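Side-chain contacts in cyclopropane mycolic acid synthase MmaA2 (Mycobacterium tuberculosis, PDB 1TPY), which converts a double bond at the distal position of alpha mycolic acids into a cis cyclopropane ring, using a methylene group from S-adenosyl-L-methionine: residues Gln254-Glu257 with Val258-Tyr262; Trp239-Ala242 with Leu243-Lys247; Asp20-Phe23 with Arg24-Leu27; Met263-Leu266 with Thr267-Lys271; Asp11-Ala14 with His15-Ser19. All coordinates share one frame; numbering follows the deposited sequence.

Contact 1 (Gln254-Glu257 with Val258-Tyr262)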
# COMPACT_ATOMS: atom_id res chain seq x y z
N GLN A 254 14.86 -16.53 -9.21
CA GLN A 254 14.52 -17.17 -7.95
C GLN A 254 14.44 -18.68 -8.11
O GLN A 254 15.45 -19.38 -8.04
CB GLN A 254 13.19 -16.62 -7.43
CG GLN A 254 13.27 -15.22 -6.85
CD GLN A 254 14.02 -15.18 -5.52
OE1 GLN A 254 15.10 -14.59 -5.42
NE2 GLN A 254 13.45 -15.81 -4.50
N SER A 255 13.23 -19.19 -8.31
CA SER A 255 13.02 -20.63 -8.47
C SER A 255 11.59 -20.92 -8.90
O SER A 255 10.73 -20.04 -8.84
CB SER A 255 13.28 -21.34 -7.14
OG SER A 255 12.32 -20.97 -6.17
N GLU A 256 11.34 -22.14 -9.34
CA GLU A 256 10.00 -22.51 -9.77
C GLU A 256 9.07 -22.45 -8.57
O GLU A 256 7.89 -22.09 -8.70
CB GLU A 256 9.99 -23.92 -10.37
CG GLU A 256 8.63 -24.34 -10.91
CD GLU A 256 8.73 -25.32 -12.06
OE1 GLU A 256 7.67 -25.71 -12.60
OE2 GLU A 256 9.86 -25.71 -12.42
N GLU A 257 9.61 -22.77 -7.39
CA GLU A 257 8.83 -22.75 -6.16
C GLU A 257 8.33 -21.34 -5.87
O GLU A 257 7.16 -21.15 -5.55
CB GLU A 257 9.68 -23.23 -4.98
CG GLU A 257 8.95 -23.23 -3.65
CD GLU A 257 9.76 -23.85 -2.53
OE1 GLU A 257 10.15 -25.03 -2.65
OE2 GLU A 257 10.01 -23.16 -1.52
N VAL A 258 9.22 -20.36 -5.98
CA VAL A 258 8.85 -18.98 -5.74
C VAL A 258 7.89 -18.50 -6.82
O VAL A 258 6.92 -17.79 -6.54
CB VAL A 258 10.09 -18.06 -5.70
CG1 VAL A 258 9.66 -16.60 -5.72
CG2 VAL A 258 10.90 -18.35 -4.44
N TYR A 259 8.17 -18.89 -8.06
CA TYR A 259 7.31 -18.51 -9.17
C TYR A 259 5.89 -18.96 -8.89
O TYR A 259 4.96 -18.16 -8.91
CB TYR A 259 7.79 -19.17 -10.47
CG TYR A 259 6.79 -19.04 -11.59
CD1 TYR A 259 6.61 -17.83 -12.26
CD2 TYR A 259 5.96 -20.12 -11.94
CE1 TYR A 259 5.64 -17.69 -13.25
CE2 TYR A 259 4.99 -19.99 -12.92
CZ TYR A 259 4.83 -18.77 -13.57
OH TYR A 259 3.87 -18.65 -14.55
N GLU A 260 5.72 -20.26 -8.61
CA GLU A 260 4.41 -20.82 -8.32
C GLU A 260 3.78 -20.20 -7.08
O GLU A 260 2.56 -19.99 -7.03
CB GLU A 260 4.49 -22.34 -8.17
CG GLU A 260 4.90 -23.09 -9.44
CD GLU A 260 3.90 -22.94 -10.59
OE1 GLU A 260 4.23 -23.36 -11.72
OE2 GLU A 260 2.79 -22.41 -10.38
N ARG A 261 4.60 -19.90 -6.07
CA ARG A 261 4.08 -19.30 -4.85
C ARG A 261 3.41 -17.95 -5.16
O ARG A 261 2.29 -17.69 -4.73
CB ARG A 261 5.22 -19.10 -3.84
CG ARG A 261 4.79 -18.42 -2.55
CD ARG A 261 5.55 -19.01 -1.36
NE ARG A 261 6.99 -18.80 -1.47
CZ ARG A 261 7.90 -19.74 -1.21
NH1 ARG A 261 7.53 -20.95 -0.83
NH2 ARG A 261 9.19 -19.45 -1.33
N TYR A 262 4.09 -17.10 -5.93
CA TYR A 262 3.54 -15.81 -6.28
C TYR A 262 2.36 -15.89 -7.25
O TYR A 262 1.42 -15.10 -7.14
CB TYR A 262 4.64 -14.88 -6.83
CG TYR A 262 5.35 -14.14 -5.71
CD1 TYR A 262 6.16 -14.82 -4.80
CD2 TYR A 262 5.15 -12.77 -5.52
CE1 TYR A 262 6.75 -14.15 -3.71
CE2 TYR A 262 5.73 -12.09 -4.45
CZ TYR A 262 6.53 -12.79 -3.55
OH TYR A 262 7.12 -12.13 -2.49

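Contact 2 (Trp239-Ala242 with Leu243-Lys247)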
# COMPACT_ATOMS: atom_id res chain seq x y z
N TRP A 239 -0.85 -8.24 -12.92
CA TRP A 239 0.39 -8.62 -12.27
C TRP A 239 0.63 -10.11 -12.49
O TRP A 239 1.73 -10.53 -12.83
CB TRP A 239 0.34 -8.36 -10.76
CG TRP A 239 0.45 -6.93 -10.36
CD1 TRP A 239 0.95 -5.89 -11.11
CD2 TRP A 239 0.10 -6.37 -9.09
NE1 TRP A 239 0.93 -4.73 -10.38
CE2 TRP A 239 0.41 -4.99 -9.14
CE3 TRP A 239 -0.45 -6.90 -7.92
CZ2 TRP A 239 0.19 -4.14 -8.05
CZ3 TRP A 239 -0.67 -6.06 -6.84
CH2 TRP A 239 -0.34 -4.69 -6.91
N ALA A 240 -0.42 -10.91 -12.29
CA ALA A 240 -0.31 -12.35 -12.47
C ALA A 240 0.14 -12.68 -13.89
O ALA A 240 1.06 -13.47 -14.09
CB ALA A 240 -1.66 -13.00 -12.20
N GLU A 241 -0.52 -12.07 -14.87
CA GLU A 241 -0.21 -12.30 -16.28
C GLU A 241 1.23 -11.92 -16.63
O GLU A 241 1.91 -12.65 -17.35
CB GLU A 241 -1.18 -11.50 -17.15
CG GLU A 241 -0.88 -11.51 -18.63
CD GLU A 241 -1.99 -10.85 -19.45
OE1 GLU A 241 -2.34 -9.68 -19.15
OE2 GLU A 241 -2.50 -11.48 -20.39
N ALA A 242 1.69 -10.78 -16.12
CA ALA A 242 3.05 -10.35 -16.40
C ALA A 242 4.04 -11.36 -15.85
O ALA A 242 4.97 -11.78 -16.54
CB ALA A 242 3.31 -8.98 -15.80
N LEU A 243 3.83 -11.76 -14.59
CA LEU A 243 4.73 -12.74 -13.98
C LEU A 243 4.73 -14.01 -14.81
O LEU A 243 5.79 -14.56 -15.12
CB LEU A 243 4.29 -13.07 -12.55
CG LEU A 243 5.12 -14.13 -11.82
CD1 LEU A 243 6.61 -13.78 -11.87
CD2 LEU A 243 4.65 -14.24 -10.38
N GLN A 244 3.54 -14.47 -15.18
CA GLN A 244 3.42 -15.68 -15.98
C GLN A 244 4.17 -15.52 -17.29
O GLN A 244 4.84 -16.44 -17.75
CB GLN A 244 1.94 -15.98 -16.26
CG GLN A 244 1.71 -17.35 -16.87
CD GLN A 244 0.25 -17.71 -16.89
OE1 GLN A 244 -0.52 -17.19 -17.70
NE2 GLN A 244 -0.15 -18.58 -15.98
N GLU A 245 4.06 -14.34 -17.89
CA GLU A 245 4.77 -14.09 -19.14
C GLU A 245 6.29 -14.16 -18.91
O GLU A 245 7.05 -14.39 -19.85
CB GLU A 245 4.38 -12.74 -19.71
CG GLU A 245 2.99 -12.70 -20.33
CD GLU A 245 2.79 -13.80 -21.37
OE1 GLU A 245 2.45 -14.94 -20.99
OE2 GLU A 245 2.99 -13.52 -22.57
N HIS A 246 6.71 -13.98 -17.66
CA HIS A 246 8.12 -14.03 -17.29
C HIS A 246 8.47 -15.27 -16.48
O HIS A 246 9.43 -15.26 -15.70
CB HIS A 246 8.51 -12.78 -16.48
CG HIS A 246 8.45 -11.51 -17.26
ND1 HIS A 246 7.27 -10.92 -17.64
CD2 HIS A 246 9.44 -10.74 -17.78
CE1 HIS A 246 7.53 -9.84 -18.37
NE2 HIS A 246 8.84 -9.71 -18.46
N LYS A 247 7.71 -16.34 -16.68
CA LYS A 247 7.94 -17.58 -15.94
C LYS A 247 9.40 -18.02 -15.91
O LYS A 247 9.96 -18.24 -14.84
CB LYS A 247 7.08 -18.72 -16.51
CG LYS A 247 7.32 -20.06 -15.82
CD LYS A 247 6.17 -21.03 -16.10
CE LYS A 247 6.54 -22.46 -15.75
NZ LYS A 247 7.07 -22.58 -14.36

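Contact 3 (Asp20-Phe23 with Arg24-Leu27)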
# COMPACT_ATOMS: atom_id res chain seq x y z
N ASP A 20 14.39 -7.06 -6.09
CA ASP A 20 13.82 -6.02 -6.94
C ASP A 20 13.67 -6.53 -8.36
O ASP A 20 12.71 -6.19 -9.06
CB ASP A 20 14.71 -4.78 -6.92
CG ASP A 20 14.45 -3.91 -5.71
OD1 ASP A 20 13.76 -4.38 -4.78
OD2 ASP A 20 14.93 -2.76 -5.70
N ASP A 21 14.62 -7.35 -8.79
CA ASP A 21 14.58 -7.91 -10.12
C ASP A 21 13.34 -8.79 -10.28
O ASP A 21 12.71 -8.79 -11.33
CB ASP A 21 15.84 -8.75 -10.37
CG ASP A 21 17.07 -7.89 -10.60
OD1 ASP A 21 18.19 -8.39 -10.39
OD2 ASP A 21 16.91 -6.72 -11.01
N PHE A 22 13.00 -9.52 -9.23
CA PHE A 22 11.83 -10.39 -9.28
C PHE A 22 10.55 -9.57 -9.39
O PHE A 22 9.70 -9.86 -10.23
CB PHE A 22 11.75 -11.27 -8.03
CG PHE A 22 10.64 -12.28 -8.07
CD1 PHE A 22 10.76 -13.44 -8.83
CD2 PHE A 22 9.44 -12.04 -7.40
CE1 PHE A 22 9.71 -14.36 -8.91
CE2 PHE A 22 8.38 -12.96 -7.48
CZ PHE A 22 8.52 -14.11 -8.24
N PHE A 23 10.42 -8.55 -8.55
CA PHE A 23 9.24 -7.70 -8.58
C PHE A 23 9.12 -6.96 -9.90
O PHE A 23 8.02 -6.72 -10.39
CB PHE A 23 9.25 -6.71 -7.41
CG PHE A 23 8.90 -7.34 -6.09
CD1 PHE A 23 9.85 -7.45 -5.09
CD2 PHE A 23 7.62 -7.84 -5.86
CE1 PHE A 23 9.54 -8.07 -3.88
CE2 PHE A 23 7.29 -8.46 -4.66
CZ PHE A 23 8.26 -8.57 -3.66
N ARG A 24 10.26 -6.60 -10.49
CA ARG A 24 10.24 -5.88 -11.76
C ARG A 24 9.63 -6.73 -12.87
O ARG A 24 9.20 -6.21 -13.90
CB ARG A 24 11.65 -5.45 -12.16
CG ARG A 24 11.87 -3.94 -12.08
CD ARG A 24 13.18 -3.52 -12.75
NE ARG A 24 14.35 -3.87 -11.97
CZ ARG A 24 14.69 -3.29 -10.82
NH1 ARG A 24 13.95 -2.31 -10.32
NH2 ARG A 24 15.79 -3.67 -10.18
N LEU A 25 9.58 -8.04 -12.67
CA LEU A 25 9.02 -8.96 -13.66
C LEU A 25 7.51 -8.79 -13.84
O LEU A 25 6.99 -9.05 -14.92
CB LEU A 25 9.29 -10.41 -13.27
CG LEU A 25 10.74 -10.90 -13.18
CD1 LEU A 25 10.74 -12.37 -12.79
CD2 LEU A 25 11.45 -10.70 -14.53
N PHE A 26 6.80 -8.36 -12.80
CA PHE A 26 5.36 -8.22 -12.94
C PHE A 26 4.75 -6.87 -12.57
O PHE A 26 3.63 -6.57 -12.98
CB PHE A 26 4.65 -9.36 -12.19
CG PHE A 26 4.78 -9.30 -10.70
CD1 PHE A 26 3.89 -8.53 -9.94
CD2 PHE A 26 5.75 -10.05 -10.04
CE1 PHE A 26 3.98 -8.51 -8.55
CE2 PHE A 26 5.84 -10.04 -8.65
CZ PHE A 26 4.96 -9.27 -7.90
N LEU A 27 5.46 -6.05 -11.81
CA LEU A 27 4.91 -4.74 -11.45
C LEU A 27 5.03 -3.84 -12.67
O LEU A 27 5.78 -4.14 -13.60
CB LEU A 27 5.68 -4.12 -10.28
CG LEU A 27 5.61 -4.86 -8.94
CD1 LEU A 27 6.44 -4.11 -7.90
CD2 LEU A 27 4.16 -4.98 -8.50
O HOH W 1 15.19 -5.83 -13.60

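Contact 4 (Met263-Leu266 with Thr267-Lys271). With 16A (cetyl-trimethyl-ammonium), chain D.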
# COMPACT_ATOMS: atom_id res chain seq x y z
N MET A 263 2.39 -16.84 -8.19
CA MET A 263 1.27 -16.99 -9.11
C MET A 263 0.05 -17.43 -8.31
O MET A 263 -1.06 -16.99 -8.57
CB MET A 263 1.58 -18.04 -10.19
CG MET A 263 2.61 -17.59 -11.22
SD MET A 263 2.18 -16.01 -12.00
CE MET A 263 0.69 -16.49 -12.89
N LYS A 264 0.28 -18.30 -7.33
CA LYS A 264 -0.80 -18.78 -6.48
C LYS A 264 -1.36 -17.61 -5.67
O LYS A 264 -2.58 -17.48 -5.51
CB LYS A 264 -0.27 -19.86 -5.52
CG LYS A 264 -1.30 -20.40 -4.53
CD LYS A 264 -0.69 -21.48 -3.64
CE LYS A 264 -1.66 -21.91 -2.54
NZ LYS A 264 -1.08 -23.02 -1.71
N TYR A 265 -0.47 -16.76 -5.18
CA TYR A 265 -0.89 -15.61 -4.39
C TYR A 265 -1.60 -14.57 -5.25
O TYR A 265 -2.67 -14.10 -4.89
CB TYR A 265 0.33 -15.01 -3.66
CG TYR A 265 0.49 -13.50 -3.69
CD1 TYR A 265 -0.55 -12.64 -3.31
CD2 TYR A 265 1.71 -12.92 -4.05
CE1 TYR A 265 -0.37 -11.26 -3.29
CE2 TYR A 265 1.90 -11.54 -4.03
CZ TYR A 265 0.86 -10.71 -3.65
OH TYR A 265 1.05 -9.35 -3.65
N LEU A 266 -1.02 -14.22 -6.40
CA LEU A 266 -1.63 -13.22 -7.25
C LEU A 266 -3.01 -13.62 -7.77
O LEU A 266 -3.96 -12.85 -7.67
CB LEU A 266 -0.70 -12.88 -8.43
CG LEU A 266 0.66 -12.28 -8.07
CD1 LEU A 266 1.45 -12.07 -9.36
CD2 LEU A 266 0.51 -10.95 -7.33
N THR A 267 -3.12 -14.83 -8.33
CA THR A 267 -4.40 -15.29 -8.86
C THR A 267 -5.41 -15.53 -7.75
O THR A 267 -6.60 -15.28 -7.92
CB THR A 267 -4.24 -16.59 -9.69
OG1 THR A 267 -3.57 -17.58 -8.91
CG2 THR A 267 -3.42 -16.32 -10.94
N GLY A 268 -4.93 -16.02 -6.60
CA GLY A 268 -5.83 -16.27 -5.49
C GLY A 268 -6.50 -14.98 -5.02
O GLY A 268 -7.72 -14.93 -4.84
N CYS A 269 -5.70 -13.94 -4.82
CA CYS A 269 -6.23 -12.66 -4.36
C CYS A 269 -7.18 -12.05 -5.38
O CYS A 269 -8.16 -11.41 -5.01
CB CYS A 269 -5.08 -11.68 -4.07
SG CYS A 269 -4.07 -12.18 -2.66
N ALA A 270 -6.88 -12.24 -6.67
CA ALA A 270 -7.74 -11.73 -7.72
C ALA A 270 -9.15 -12.30 -7.54
O ALA A 270 -10.14 -11.63 -7.80
CB ALA A 270 -7.19 -12.10 -9.10
N LYS A 271 -9.23 -13.56 -7.09
CA LYS A 271 -10.53 -14.19 -6.87
C LYS A 271 -11.21 -13.54 -5.66
O LYS A 271 -12.41 -13.27 -5.68
CB LYS A 271 -10.37 -15.70 -6.65
CG LYS A 271 -11.68 -16.40 -6.32
CD LYS A 271 -11.51 -17.90 -6.12
CE LYS A 271 -12.80 -18.54 -5.64
NZ LYS A 271 -12.76 -20.03 -5.68
C1 16A D . -2.35 -7.72 -3.67
C2 16A D . -2.44 -8.21 -2.23
C3 16A D . -3.88 -8.66 -1.90
C4 16A D . -4.10 -9.19 -0.49
C5 16A D . -5.57 -9.59 -0.33
C6 16A D . -5.96 -10.15 1.05
C7 16A D . -5.32 -11.48 1.52
C8 16A D . -5.32 -11.80 3.04
C9 16A D . -4.79 -10.70 3.99
C10 16A D . -3.30 -10.32 3.84
C11 16A D . -2.89 -8.94 4.43
C12 16A D . -1.55 -8.38 3.91
C13 16A D . -1.75 -7.30 2.85
C14 16A D . -0.42 -6.83 2.28
C15 16A D . -0.74 -5.96 1.05
C16 16A D . 0.59 -5.59 0.36
N1 16A D . 0.78 -4.78 -0.92
C17 16A D . 1.93 -4.52 -1.55
C18 16A D . -0.10 -5.32 -2.03
C19 16A D . 0.26 -3.38 -0.68

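Contact 5 (Asp11-Ala14 with His15-Ser19). With SAH (S-adenosyl-L-homocysteine), chain C; 16A (cetyl-trimethyl-ammonium), chain D.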
# COMPACT_ATOMS: atom_id res chain seq x y z
N ASP A 11 9.08 -9.60 9.24
CA ASP A 11 7.87 -9.98 8.51
C ASP A 11 7.67 -9.22 7.21
O ASP A 11 7.38 -9.82 6.18
CB ASP A 11 6.62 -9.77 9.37
CG ASP A 11 6.50 -10.78 10.48
OD1 ASP A 11 6.88 -11.95 10.26
OD2 ASP A 11 6.02 -10.41 11.57
N VAL A 12 7.82 -7.90 7.27
CA VAL A 12 7.65 -7.05 6.09
C VAL A 12 8.77 -7.26 5.08
O VAL A 12 8.52 -7.32 3.88
CB VAL A 12 7.57 -5.56 6.49
CG1 VAL A 12 7.42 -4.68 5.26
CG2 VAL A 12 6.40 -5.33 7.44
N GLN A 13 10.00 -7.39 5.57
CA GLN A 13 11.16 -7.60 4.70
C GLN A 13 11.13 -8.96 4.00
O GLN A 13 11.61 -9.09 2.87
CB GLN A 13 12.46 -7.44 5.50
CG GLN A 13 12.77 -6.00 5.86
CD GLN A 13 14.02 -5.85 6.73
OE1 GLN A 13 14.47 -4.74 6.99
NE2 GLN A 13 14.57 -6.98 7.17
N ALA A 14 10.57 -9.97 4.66
CA ALA A 14 10.47 -11.31 4.09
C ALA A 14 9.76 -11.27 2.75
O ALA A 14 9.92 -12.17 1.92
CB ALA A 14 9.72 -12.24 5.06
N HIS A 15 8.98 -10.22 2.52
CA HIS A 15 8.27 -10.08 1.26
C HIS A 15 8.96 -9.09 0.31
O HIS A 15 9.40 -9.46 -0.78
CB HIS A 15 6.82 -9.64 1.49
CG HIS A 15 5.99 -9.64 0.24
ND1 HIS A 15 5.22 -10.72 -0.14
CD2 HIS A 15 5.84 -8.71 -0.74
CE1 HIS A 15 4.64 -10.46 -1.30
NE2 HIS A 15 5.00 -9.25 -1.68
N TYR A 16 9.05 -7.83 0.73
CA TYR A 16 9.62 -6.79 -0.13
C TYR A 16 11.11 -6.81 -0.41
O TYR A 16 11.57 -6.13 -1.32
CB TYR A 16 9.22 -5.40 0.39
CG TYR A 16 7.74 -5.28 0.61
CD1 TYR A 16 7.18 -5.54 1.86
CD2 TYR A 16 6.88 -5.02 -0.46
CE1 TYR A 16 5.80 -5.55 2.04
CE2 TYR A 16 5.51 -5.02 -0.29
CZ TYR A 16 4.97 -5.29 0.96
OH TYR A 16 3.61 -5.31 1.12
N ASP A 17 11.87 -7.58 0.35
CA ASP A 17 13.31 -7.65 0.10
C ASP A 17 13.68 -8.92 -0.66
O ASP A 17 14.86 -9.23 -0.81
CB ASP A 17 14.09 -7.55 1.41
CG ASP A 17 14.19 -6.12 1.92
OD1 ASP A 17 14.64 -5.91 3.07
OD2 ASP A 17 13.84 -5.19 1.16
N LEU A 18 12.67 -9.63 -1.16
CA LEU A 18 12.90 -10.85 -1.92
C LEU A 18 13.89 -10.60 -3.06
O LEU A 18 14.90 -11.30 -3.18
CB LEU A 18 11.58 -11.35 -2.52
CG LEU A 18 11.70 -12.64 -3.34
CD1 LEU A 18 12.14 -13.77 -2.42
CD2 LEU A 18 10.37 -12.97 -4.00
N SER A 19 13.61 -9.59 -3.87
CA SER A 19 14.46 -9.22 -5.00
C SER A 19 13.76 -8.21 -5.88
O SER A 19 12.66 -8.46 -6.37
CB SER A 19 14.80 -10.45 -5.84
OG SER A 19 15.35 -10.07 -7.09
N SAH C . 3.00 2.55 -0.85
CA SAH C . 3.71 1.79 -1.88
CB SAH C . 4.22 0.43 -1.33
CG SAH C . 3.20 -0.53 -0.72
SD SAH C . 3.93 -2.08 -0.14
C SAH C . 2.81 1.55 -3.09
O SAH C . 1.61 1.86 -3.00
OXT SAH C . 3.31 1.05 -4.12
C5' SAH C . 3.82 -1.91 1.66
C4' SAH C . 4.80 -0.84 2.16
O4' SAH C . 4.51 -0.41 3.52
C3' SAH C . 6.26 -1.29 2.16
O3' SAH C . 7.08 -0.22 1.66
C2' SAH C . 6.54 -1.59 3.61
O2' SAH C . 7.94 -1.53 3.90
C1' SAH C . 5.73 -0.53 4.28
N9 SAH C . 5.43 -0.78 5.75
C8 SAH C . 4.86 -1.84 6.38
N7 SAH C . 4.73 -1.75 7.67
C5 SAH C . 5.28 -0.48 7.93
C6 SAH C . 5.47 0.28 9.11
N6 SAH C . 5.12 -0.16 10.31
N1 SAH C . 6.06 1.52 8.99
C2 SAH C . 6.42 1.97 7.77
N3 SAH C . 6.29 1.35 6.59
C4 SAH C . 5.70 0.11 6.75
C1 16A D . -2.35 -7.72 -3.67
C2 16A D . -2.44 -8.21 -2.23
C3 16A D . -3.88 -8.66 -1.90
C4 16A D . -4.10 -9.19 -0.49
C5 16A D . -5.57 -9.59 -0.33
C6 16A D . -5.96 -10.15 1.05
C7 16A D . -5.32 -11.48 1.52
C8 16A D . -5.32 -11.80 3.04
C9 16A D . -4.79 -10.70 3.99
C10 16A D . -3.30 -10.32 3.84
C11 16A D . -2.89 -8.94 4.43
C12 16A D . -1.55 -8.38 3.91
C13 16A D . -1.75 -7.30 2.85
C14 16A D . -0.42 -6.83 2.28
C15 16A D . -0.74 -5.96 1.05
C16 16A D . 0.59 -5.59 0.36
N1 16A D . 0.78 -4.78 -0.92
C17 16A D . 1.93 -4.52 -1.55
C18 16A D . -0.10 -5.32 -2.03
C19 16A D . 0.26 -3.38 -0.68

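Contact 1 (Gln254-Glu257 with Val258-Tyr262)
Val258 packs against the side chains of Gln254 and Ser255, and this is the tight part of the contact. Its CG2 methyl lies 3.4 Å from Ser255 OG and also meets the amide end of the glutamine, with Gln254 NE2 at 3.6 Å. The other methyl covers the aliphatic part of the same residue, Val258 CG1 standing 3.9 Å from Gln254 CB. With CG1 anti to the backbone N (chi1 169°), CG1 lies over the Gln254 chain and CG2 is left toward Ser255 OG and the Gln254 amide. Phe22 and Leu18 also pack on Val258, which is buried. At the polar centre Ser255 OG accepts from Val258 N at 3.2 Å, and the N-H...O angle of 163° shows a straight bond. Ser255 O in turn receives Tyr259 N at 2.9 Å.

The outer side is looser. Glu257 reaches Arg261 through a weak salt bridge, OE2 to NH1 3.4 Å, at the edge of the guanidinium. Carboxylate and guanidinium planes stand 73° apart, so this is not a coplanar, two-pronged pair; Glu198 offers NH1 a second, long and weak partner. Glu256 and Glu260 run side by side in the same direction, exposed, with their OE1 atoms 4.3 Å apart. Lys247 NZ forms long, weak ion pairs with both and probably eases their repulsion. Serine at the N-cap position, its hydroxyl bonded to the amide three residues on, is the classic N-cap, here opening helix 256-275.

Contact 2 (Trp239-Ala242 with Leu243-Lys247)
Ala242 O is gripped twice by His246, once by the imidazole and once by the backbone. The ring bond, His246 ND1 to Ala242 O, is 2.7 Å long and nearly straight, with an N-H...O angle of 163°. The backbone bond from His246 N to the same oxygen, 3.0 Å, is weak. Together they mark the C-terminal end of helix 229-245, where a side chain folds back onto a carbonyl of the last turn; His246 is also the N-cap residue of helix 247-253, so it forms the corner between the two helices. The oxygen lies at the ring edge, in the imidazole plane, yet ND1 itself sits 37° out of the carbonyl plane, so the bond does not follow a lone pair. The first torsion, chi1 -67°, sets the ring beside the backbone N, which explains why both donors of this residue meet one acceptor. A second backbone bond, from His246 N to Leu243 O, measures 2.8 Å.

Further back the helix is regular, with Leu243 N bonded to Trp239 O at 3.0 Å. Its buried side carries Leu243, packed on Phe26, Tyr262 and Met263, and Trp239, which touches the bound cetyl-trimethyl-ammonium and meets Tyr33 edge-to-face. The exposed side carries Glu241 and Glu245. The bent chain of Glu245 turns back over the preceding turn, its CG lying 3.2 Å from Glu241 O.

Contact 3 (Asp20-Phe23 with Arg24-Leu27)
Phe23 O accepts both Leu27 N at 3.0 Å, nearly along the C=O axis, and Phe26 N at 3.2 Å from well above the carbonyl plane, so bonds of helical i to i+4 spacing mix here with tighter i to i+3 ones. Leu25 N, bonded to Phe22 O, is a further example of the tighter kind.

On the outer side Arg24 folds back over the first turn. Its guanidinium lays one face over Asp20 O, while NH2 reaches Asp21 OD2 in a weak salt bridge of 3.4 Å. A water reinforces the pair: it accepts from Arg24 NE at 2.7 Å and donates to Asp21 OD2 at 3.2 Å.

On the inner side, chi1 of 69° swings the Phe26 ring back over the preceding turn, one face covering Phe23 O. Phe26 CZ meets Phe23 CD2 at 3.6 Å, near the plane of the Phe23 ring; the two side chains run side by side, with the ring planes 61° apart. Phe22 CE2 approaches Phe26 CE2 at 4.0 Å.

Around this aromatic cluster, Phe22 packs on helices 229-245 and 247-253 and meets Tyr262 of helix 256-275 edge-to-face. The Phe23 ring meets those of Tyr33 and Trp75, and Asp20 touches Asn98 and His102 of helix 97-108.

Contact 4 (Met263-Leu266 with Thr267-Lys271)
Cys269 points its sulfur at the edge of the Tyr265 ring one turn earlier in the same helix. SG lies 4.8 Å from the centroid of the Tyr265 ring and 84° off the ring normal, the geometry of an edge-on sulfur-aromatic contact. The nearest ring atom is Tyr265 CD1, 3.6 Å from Cys269 SG. With the cysteine's chi1 at -67°, SG stands beside the backbone N, on the side of the preceding turn where Tyr265 lies. Tyr265 adopts a chi1 of 135°, well away from a staggered position. One face of its ring is covered by Leu266 CD2, displaced toward the rim.

The bound cetyl-trimethyl-ammonium comes to the same ring edge. Its C2 lies in the ring plane, C1 is 3.8 Å from Tyr265 OH, and C3 is 3.6 Å from Cys269 SG, so the chain runs past both side chains. Cys269 is probably an active-site residue, as in related enzymes, and the pair lines the pocket that holds this lipid-like ligand. Tyr265 OH is hydrogen-bonded to Tyr33 OH, which would fix the phenol end.

On another side of the helix Thr267 doubles a backbone bond. OG1 donates to Met263 O at 2.6 Å and Thr267 N reaches the same oxygen at 3.0 Å, the two donors lying on opposite faces of the carbonyl plane.

Helix 256-275 packs here on two others: Tyr265 rests on Phe194, Ile195 and Ile199 and Cys269 on Phe191, all of helix 186-199, while Met263 meets Leu243 and Gln244, and Cys269 also Leu236, on helix 229-245.

Contact 5 (Asp11-Ala14 with His15-Ser19)
Val12 and Tyr16 carry the apolar part of the contact, Val12 CG1 touching Tyr16 CD1 at 3.5 Å. Tyr16 CG lies anti to the carbonyl carbon (chi1 -52°), which carries the ring alongside Val12. The same valine methyl lies 3.5 Å from O2' of the bound S-adenosyl-L-homocysteine, so the pair lines the ribose side of its pocket. The tyrosine ring is sandwiched: His15 CD2 sits over the centre of one face and C3' of the nucleoside product over the centre of the other. On the C3' side, the product's SD stands above the rim, 3.3 Å from Tyr16 CE2. Tyr16 OH is 3.1 Å from C16 of cetyl-trimethyl-ammonium, beside the ammonium head. The phenol thus stands where sulfur and head group approach each other, consistent with a place at the transfer site. Its oxygen is hydrogen-bonded to His141 NE2.

The hydrogen bonds across the contact are backbone bonds. Tyr16 N reaches Val12 O at 3.2 Å, and Asp17 N reaches Gln13 O at 2.9 Å.

Polar side chains find strong partners outside the two segments. Asp17 runs alongside Gln13, its OD1 3.4 Å from Gln13 CG, but its carboxylate is held by Ser96 OG, Lys97 N and Asn98 N. His15 is fixed through both ring nitrogens, to Tyr33 OH and Ile199 O. The turn just after helix 9-16 meets the start of helix 97-108 through Asp17 and helix 256-275 through Leu18, which packs on Val258 and Tyr262.

From the N terminus the order is contact 5, 3, 2, 1 and 4. Each joins adjacent stretches, so each closes a turn of backbone, not a long loop, and none nests in or crosses another. Contacts 5 and 3 follow one another and touch where Phe23 CZ meets His15 O. Contact 3 then packs on contact 2, Phe26 CB against Trp239 O, and on contact 1 through Phe22. Contact 1 opens helix 256-275 and contact 4 continues it without a gap, and both lie against helix 229-245 of contact 2. Contacts 4 and 5 both reach cetyl-trimethyl-ammonium, tying the N-terminal segment and the late helices to one pocket.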